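DUF1436 domain-containing protein (Neisseria meningitidis, PDB 2GKP) is of unknown function but belongs to the CdiI family, so it probably acts as an immunity protein against a contact-dependent growth inhibition toxin. Local coordinates at residues Phe6-Glu20 with Ala106-Asn120. Numbering follows the deposited sequence. Where two conformers were deposited one is given.
Sequences FNQEQDYWAGYKANE and ALFKNMMSVDIWLHN. With EDO (1,2-ethanediol), chain C.
Leu-118 sets its CD2 methyl over the centre of the Phe-6 ring, 3.5 Å from Phe-6 CD1, a CH-pi contact made almost along the ring normal; CG anti to the backbone N (chi1 175°) helps carry CD2 there. Pairing of Leu-118 with Tyr-12 brings their CB atoms together. Further along this buried face, Ile-116 CD1 packs on Tyr-16 CB at 3.9 Å, and Val-114 lies side by side with the Tyr-16 ring, its CB at the ring edge. Leu-123 and Ile-125 of the next strand, 122-132, continue the layer.

Strands 11-18 and 112-119 run antiparallel, neighbours within the larger antiparallel sheet. Tyr-12 with Leu-118, Ala-14 with Ile-116, Tyr-16 with Val-114 and Ala-18 with Met-112 form hydrogen-bonded pairs, eight backbone bonds in all.

On the other face Trp-13 and Trp-117 form an offset stack, their five-membered rings 17° from parallel, while Trp-117 CB sits over the six-membered ring of Trp-13. The Trp-117 indole N-H, in its ring plane, reaches Asp-11 OD1 at 2.8 Å from NE1, on the anti side but 35° out of the carboxylate plane. Tyr-34 stacks on Trp-13 as well. Farther down, Lys-17 NZ stands 2.9 Å from Ser-113 OG, and the lysine makes a cation-pi contact with Trp-136. A sodium ion lies about 3 Å from the Lys-17 side chain, and 1,2-ethanediol, probably from the crystallisation liquor, donates from O2 to Asp-115 OD1.

At one end, Asn-120 OD1 accepts the backbone N-H of Glu-9 in its carbonyl plane, N to OD1 2.6 Å, while its ND2 reaches Glu-9 OE2 from above the carboxylate. At the other, Asn-110 ND2 donates to Glu-20 OE1 at 3.1 Å; Tyr-101 bonds to OE2 of that glutamate.

Thus one face is mainly apolar, aliphatic and aromatic; on the other, stack and N-H bond together help set how the Trp-117 indole is turned, and the bond probably favours an ionised Asp-11.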
loop_
_atom_site.group_PDB
_atom_site.type_symbol
_atom_site.label_atom_id
_atom_site.label_comp_id
_atom_site.label_asym_id
_atom_site.label_seq_id
_atom_site.Cartn_x
_atom_site.Cartn_y
_atom_site.Cartn_z
ATOM N N PHE A 6 -1.231 -13.265 -11.985
ATOM C CA PHE A 6 -0.401 -13.476 -10.821
ATOM C C PHE A 6 0.278 -14.835 -10.998
ATOM O O PHE A 6 -0.385 -15.817 -11.328
ATOM C CB PHE A 6 -1.276 -13.446 -9.561
ATOM C CG PHE A 6 -1.916 -12.102 -9.291
ATOM C CD1 PHE A 6 -1.125 -10.982 -9.025
ATOM C CD2 PHE A 6 -3.301 -11.967 -9.318
ATOM C CE1 PHE A 6 -1.717 -9.751 -8.744
ATOM C CE2 PHE A 6 -3.909 -10.723 -9.055
ATOM C CZ PHE A 6 -3.093 -9.621 -8.771
ATOM N N ASN A 7 1.592 -14.867 -10.819
ATOM C CA ASN A 7 2.392 -16.080 -10.970
ATOM C C ASN A 7 2.548 -16.855 -9.675
ATOM O O ASN A 7 2.655 -16.273 -8.587
ATOM C CB ASN A 7 3.781 -15.732 -11.488
ATOM C CG ASN A 7 3.749 -15.081 -12.843
ATOM O OD1 ASN A 7 3.013 -15.507 -13.728
ATOM N ND2 ASN A 7 4.558 -14.042 -13.022
ATOM N N GLN A 8 2.583 -18.177 -9.791
ATOM C CA GLN A 8 2.822 -19.020 -8.639
ATOM C C GLN A 8 4.228 -18.799 -8.110
ATOM O O GLN A 8 5.178 -18.584 -8.875
ATOM C CB GLN A 8 2.551 -20.489 -8.997
ATOM C CG GLN A 8 1.716 -21.224 -7.937
ATOM C CD GLN A 8 0.319 -20.608 -7.620
ATOM O OE1 GLN A 8 -0.426 -21.162 -6.800
ATOM N NE2 GLN A 8 -0.027 -19.481 -8.251
ATOM N N GLU A 9 4.342 -18.813 -6.793
ATOM C CA GLU A 9 5.590 -18.577 -6.077
ATOM C C GLU A 9 6.035 -17.124 -6.054
ATOM O O GLU A 9 6.935 -16.791 -5.281
ATOM C CB GLU A 9 6.736 -19.501 -6.556
ATOM C CG GLU A 9 6.427 -21.008 -6.472
ATOM C CD GLU A 9 5.844 -21.467 -5.132
ATOM O OE1 GLU A 9 6.348 -21.068 -4.058
ATOM O OE2 GLU A 9 4.877 -22.257 -5.159
ATOM N N GLN A 10 5.389 -16.263 -6.846
ATOM C CA GLN A 10 5.755 -14.838 -6.871
ATOM C C GLN A 10 4.978 -14.066 -5.802
ATOM O O GLN A 10 3.796 -14.322 -5.552
ATOM C CB GLN A 10 5.509 -14.222 -8.252
ATOM C CG GLN A 10 6.182 -12.875 -8.503
ATOM C CD GLN A 10 6.103 -12.447 -9.963
ATOM O OE1 GLN A 10 6.128 -13.296 -10.892
ATOM N NE2 GLN A 10 6.013 -11.147 -10.182
ATOM N N ASP A 11 5.693 -13.159 -5.168
ATOM C CA ASP A 11 5.115 -12.260 -4.173
ATOM C C ASP A 11 4.671 -10.954 -4.797
ATOM O O ASP A 11 5.412 -10.372 -5.570
ATOM C CB ASP A 11 6.164 -11.957 -3.095
ATOM C CG ASP A 11 6.604 -13.209 -2.374
ATOM O OD1 ASP A 11 5.755 -13.821 -1.684
ATOM O OD2 ASP A 11 7.795 -13.572 -2.535
ATOM N N TYR A 12 3.478 -10.494 -4.415
ATOM C CA TYR A 12 3.003 -9.186 -4.834
ATOM C C TYR A 12 2.625 -8.418 -3.590
ATOM O O TYR A 12 1.969 -8.963 -2.701
ATOM C CB TYR A 12 1.782 -9.326 -5.765
ATOM C CG TYR A 12 2.035 -10.193 -6.978
ATOM C CD1 TYR A 12 2.379 -9.612 -8.185
ATOM C CD2 TYR A 12 1.994 -11.581 -6.892
ATOM C CE1 TYR A 12 2.649 -10.403 -9.327
ATOM C CE2 TYR A 12 2.256 -12.375 -8.012
ATOM C CZ TYR A 12 2.577 -11.766 -9.209
ATOM O OH TYR A 12 2.836 -12.529 -10.332
ATOM N N TRP A 13 3.001 -7.138 -3.566
ATOM C CA TRP A 13 2.724 -6.308 -2.421
ATOM C C TRP A 13 2.092 -4.971 -2.798
ATOM O O TRP A 13 2.360 -4.416 -3.885
ATOM C CB TRP A 13 4.021 -6.030 -1.658
ATOM C CG TRP A 13 4.556 -7.160 -0.848
ATOM C CD1 TRP A 13 5.309 -8.214 -1.293
ATOM C CD2 TRP A 13 4.476 -7.299 0.579
ATOM N NE1 TRP A 13 5.689 -9.004 -0.226
ATOM C CE2 TRP A 13 5.162 -8.483 0.927
ATOM C CE3 TRP A 13 3.845 -6.558 1.595
ATOM C CZ2 TRP A 13 5.279 -8.914 2.253
ATOM C CZ3 TRP A 13 3.961 -6.999 2.911
ATOM C CH2 TRP A 13 4.687 -8.159 3.231
ATOM N N ALA A 14 1.290 -4.435 -1.861
ATOM C CA ALA A 14 0.656 -3.137 -2.049
ATOM C C ALA A 14 0.331 -2.542 -0.713
ATOM O O ALA A 14 0.369 -3.213 0.305
ATOM C CB ALA A 14 -0.653 -3.233 -2.915
ATOM N N GLY A 15 0.023 -1.246 -0.721
ATOM C CA GLY A 15 -0.358 -0.562 0.500
ATOM C C GLY A 15 -1.675 0.192 0.342
ATOM O O GLY A 15 -2.044 0.596 -0.768
ATOM N N TYR A 16 -2.332 0.398 1.474
ATOM C CA TYR A 16 -3.645 1.043 1.527
ATOM C C TYR A 16 -3.593 1.954 2.733
ATOM O O TYR A 16 -3.643 1.491 3.886
ATOM C CB TYR A 16 -4.762 -0.024 1.644
ATOM C CG TYR A 16 -6.157 0.478 1.969
ATOM C CD1 TYR A 16 -6.792 1.424 1.173
ATOM C CD2 TYR A 16 -6.869 -0.052 3.039
ATOM C CE1 TYR A 16 -8.105 1.854 1.468
ATOM C CE2 TYR A 16 -8.172 0.385 3.351
ATOM C CZ TYR A 16 -8.771 1.337 2.563
ATOM O OH TYR A 16 -10.059 1.751 2.854
ATOM N N LYS A 17 -3.430 3.253 2.463
ATOM C CA LYS A 17 -3.379 4.275 3.521
ATOM C C LYS A 17 -4.644 5.110 3.533
ATOM O O LYS A 17 -5.322 5.213 2.507
ATOM C CB LYS A 17 -2.164 5.186 3.348
ATOM C CG LYS A 17 -0.891 4.501 3.814
ATOM C CD LYS A 17 0.336 5.276 3.421
ATOM C CE LYS A 17 1.586 4.785 4.182
ATOM N NZ LYS A 17 1.839 3.333 3.910
ATOM N N ALA A 18 -4.988 5.694 4.690
ATOM C CA ALA A 18 -6.244 6.455 4.788
ATOM C C ALA A 18 -6.100 7.514 5.809
ATOM O O ALA A 18 -5.653 7.230 6.922
ATOM C CB ALA A 18 -7.410 5.538 5.195
ATOM N N ASN A 19 -6.530 8.723 5.465
ATOM C CA ASN A 19 -6.621 9.794 6.460
ATOM C C ASN A 19 -7.992 10.437 6.369
ATOM O O ASN A 19 -8.909 9.840 5.781
ATOM C CB ASN A 19 -5.411 10.772 6.370
ATOM C CG ASN A 19 -5.388 11.632 5.103
ATOM O OD1 ASN A 19 -4.392 12.375 4.841
ATOM N ND2 ASN A 19 -6.472 11.589 4.340
ATOM N N GLU A 20 -8.159 11.617 6.962
ATOM C CA GLU A 20 -9.500 12.179 6.960
ATOM C C GLU A 20 -9.932 12.727 5.601
ATOM O O GLU A 20 -11.087 13.163 5.457
ATOM C CB GLU A 20 -9.665 13.267 8.049
ATOM C CG GLU A 20 -8.998 14.632 7.754
ATOM C CD GLU A 20 -7.488 14.648 7.875
ATOM O OE1 GLU A 20 -6.886 13.644 8.355
ATOM O OE2 GLU A 20 -6.922 15.708 7.506
ATOM N N ALA A 106 -0.054 17.967 8.831
ATOM C CA ALA A 106 -1.478 17.768 8.632
ATOM C C ALA A 106 -1.726 16.579 7.730
ATOM O O ALA A 106 -2.633 15.805 7.981
ATOM C CB ALA A 106 -2.103 19.053 8.027
ATOM N N LEU A 107 -0.937 16.410 6.669
ATOM C CA LEU A 107 -1.139 15.249 5.784
ATOM C C LEU A 107 -1.096 13.935 6.584
ATOM O O LEU A 107 -1.930 13.030 6.357
ATOM C CB LEU A 107 -0.028 15.248 4.716
ATOM C CG LEU A 107 0.070 13.975 3.865
ATOM C CD1 LEU A 107 -1.193 13.776 3.023
ATOM C CD2 LEU A 107 1.324 14.034 3.005
ATOM N N PHE A 108 -0.115 13.823 7.485
ATOM C CA PHE A 108 0.133 12.570 8.135
ATOM C C PHE A 108 -0.619 12.365 9.437
ATOM O O PHE A 108 -0.710 11.229 9.892
ATOM C CB PHE A 108 1.631 12.365 8.378
ATOM C CG PHE A 108 2.422 12.070 7.127
ATOM C CD1 PHE A 108 2.286 10.840 6.489
ATOM C CD2 PHE A 108 3.271 13.023 6.578
ATOM C CE1 PHE A 108 3.029 10.558 5.337
ATOM C CE2 PHE A 108 3.984 12.756 5.462
ATOM C CZ PHE A 108 3.892 11.537 4.839
ATOM N N LYS A 109 -1.121 13.451 10.038
ATOM C CA LYS A 109 -1.639 13.376 11.412
ATOM C C LYS A 109 -2.526 12.167 11.697
ATOM O O LYS A 109 -2.316 11.469 12.710
ATOM C CB LYS A 109 -2.363 14.675 11.833
ATOM C CG LYS A 109 -2.664 14.708 13.319
ATOM C CD LYS A 109 -3.529 15.883 13.763
ATOM C CE LYS A 109 -3.965 15.665 15.201
ATOM N NZ LYS A 109 -5.116 14.737 15.255
ATOM N N ASN A 110 -3.493 11.921 10.818
ATOM C CA ASN A 110 -4.485 10.869 11.061
ATOM C C ASN A 110 -4.351 9.715 10.086
ATOM O O ASN A 110 -5.327 8.958 9.862
ATOM C CB ASN A 110 -5.889 11.446 10.971
ATOM C CG ASN A 110 -6.089 12.600 11.941
ATOM O OD1 ASN A 110 -5.859 12.451 13.138
ATOM N ND2 ASN A 110 -6.535 13.747 11.438
HETATM N N MSE A 111 -3.163 9.602 9.478
HETATM C CA MSE A 111 -2.973 8.613 8.417
HETATM C C MSE A 111 -2.743 7.218 9.008
HETATM O O MSE A 111 -1.794 6.985 9.739
HETATM C CB MSE A 111 -1.859 9.012 7.457
HETATM C CG MSE A 111 -1.756 8.098 6.260
HETATM SE SE MSE A 111 -0.350 8.643 5.047
HETATM C CE MSE A 111 -1.179 10.208 4.255
HETATM N N MSE A 112 -3.656 6.311 8.665
HETATM C CA MSE A 112 -3.515 4.897 8.989
HETATM C C MSE A 112 -2.951 4.144 7.790
HETATM O O MSE A 112 -3.027 4.632 6.648
HETATM C CB MSE A 112 -4.894 4.332 9.384
HETATM C CG MSE A 112 -5.585 5.151 10.487
HETATM SE SE MSE A 112 -4.594 4.975 12.182
HETATM C CE MSE A 112 -5.957 5.189 13.476
ATOM N N SER A 113 -2.422 2.943 8.038
ATOM C CA SER A 113 -1.774 2.187 6.960
ATOM C C SER A 113 -2.023 0.678 7.064
ATOM O O SER A 113 -1.824 0.091 8.117
ATOM C CB SER A 113 -0.259 2.399 7.049
ATOM O OG SER A 113 0.356 1.870 5.873
ATOM N N VAL A 114 -2.430 0.077 5.940
ATOM C CA VAL A 114 -2.630 -1.355 5.831
ATOM C C VAL A 114 -1.690 -1.831 4.739
ATOM O O VAL A 114 -1.557 -1.164 3.711
ATOM C CB VAL A 114 -4.129 -1.616 5.439
ATOM C CG1 VAL A 114 -4.346 -3.031 4.934
ATOM C CG2 VAL A 114 -5.102 -1.331 6.577
ATOM N N ASP A 115 -1.058 -2.987 4.939
ATOM C CA ASP A 115 -0.199 -3.628 3.927
ATOM C C ASP A 115 -0.912 -4.839 3.349
ATOM O O ASP A 115 -1.632 -5.499 4.070
ATOM C CB ASP A 115 1.140 -4.114 4.532
ATOM C CG ASP A 115 2.055 -2.981 4.980
ATOM O OD1 ASP A 115 1.785 -1.787 4.711
ATOM O OD2 ASP A 115 3.097 -3.315 5.591
ATOM N N ILE A 116 -0.680 -5.131 2.080
ATOM C CA ILE A 116 -1.310 -6.336 1.478
ATOM C C ILE A 116 -0.217 -7.124 0.801
ATOM O O ILE A 116 0.580 -6.574 0.009
ATOM C CB ILE A 116 -2.399 -5.967 0.410
ATOM C CG1 ILE A 116 -3.475 -5.072 1.040
ATOM C CG2 ILE A 116 -3.044 -7.229 -0.128
ATOM C CD1 ILE A 116 -3.251 -3.563 0.786
ATOM N N TRP A 117 -0.178 -8.426 1.153
ATOM C CA TRP A 117 0.774 -9.369 0.564
ATOM C C TRP A 117 0.009 -10.520 -0.096
ATOM O O TRP A 117 -0.783 -11.164 0.563
ATOM C CB TRP A 117 1.716 -9.896 1.642
ATOM C CG TRP A 117 2.588 -11.046 1.174
ATOM C CD1 TRP A 117 3.251 -11.173 -0.022
ATOM C CD2 TRP A 117 2.885 -12.225 1.925
ATOM N NE1 TRP A 117 3.966 -12.355 -0.047
ATOM C CE2 TRP A 117 3.742 -13.022 1.128
ATOM C CE3 TRP A 117 2.508 -12.687 3.199
ATOM C CZ2 TRP A 117 4.246 -14.246 1.570
ATOM C CZ3 TRP A 117 2.979 -13.932 3.621
ATOM C CH2 TRP A 117 3.863 -14.687 2.813
ATOM N N LEU A 118 0.206 -10.692 -1.408
ATOM C CA LEU A 118 -0.374 -11.823 -2.140
ATOM C C LEU A 118 0.705 -12.833 -2.503
ATOM O O LEU A 118 1.723 -12.476 -3.060
ATOM C CB LEU A 118 -0.985 -11.302 -3.436
ATOM C CG LEU A 118 -1.549 -12.356 -4.422
ATOM C CD1 LEU A 118 -2.678 -13.141 -3.786
ATOM C CD2 LEU A 118 -2.041 -11.636 -5.668
ATOM N N HIS A 119 0.430 -14.099 -2.226
ATOM C CA HIS A 119 1.376 -15.171 -2.537
ATOM C C HIS A 119 0.581 -16.455 -2.683
ATOM O O HIS A 119 -0.166 -16.822 -1.771
ATOM C CB HIS A 119 2.403 -15.322 -1.409
ATOM C CG HIS A 119 3.417 -16.389 -1.666
ATOM N ND1 HIS A 119 3.315 -17.661 -1.149
ATOM C CD2 HIS A 119 4.538 -16.375 -2.421
ATOM C CE1 HIS A 119 4.354 -18.377 -1.549
ATOM N NE2 HIS A 119 5.104 -17.626 -2.333
ATOM N N ASN A 120 0.698 -17.098 -3.851
ATOM C CA ASN A 120 -0.039 -18.329 -4.149
ATOM C C ASN A 120 -1.510 -18.244 -3.769
ATOM O O ASN A 120 -2.091 -19.144 -3.136
ATOM C CB ASN A 120 0.640 -19.529 -3.478
ATOM C CG ASN A 120 2.019 -19.818 -4.061
ATOM O OD1 ASN A 120 2.374 -19.339 -5.141
ATOM N ND2 ASN A 120 2.821 -20.592 -3.326
HETATM C C1 EDO C . 0.561 -2.384 7.907
HETATM O O1 EDO C . 1.112 -3.543 8.558
HETATM C C2 EDO C . 1.618 -1.275 7.899
HETATM O O2 EDO C . 1.566 -0.385 6.777
HETATM O O HOH W 1 1.694 -15.593 -6.216
HETATM O O HOH W 2 8.141 -18.332 -2.408
HETATM O O HOH W 3 -4.143 13.216 8.391
HETATM O O HOH W 4 -4.884 16.529 9.387
#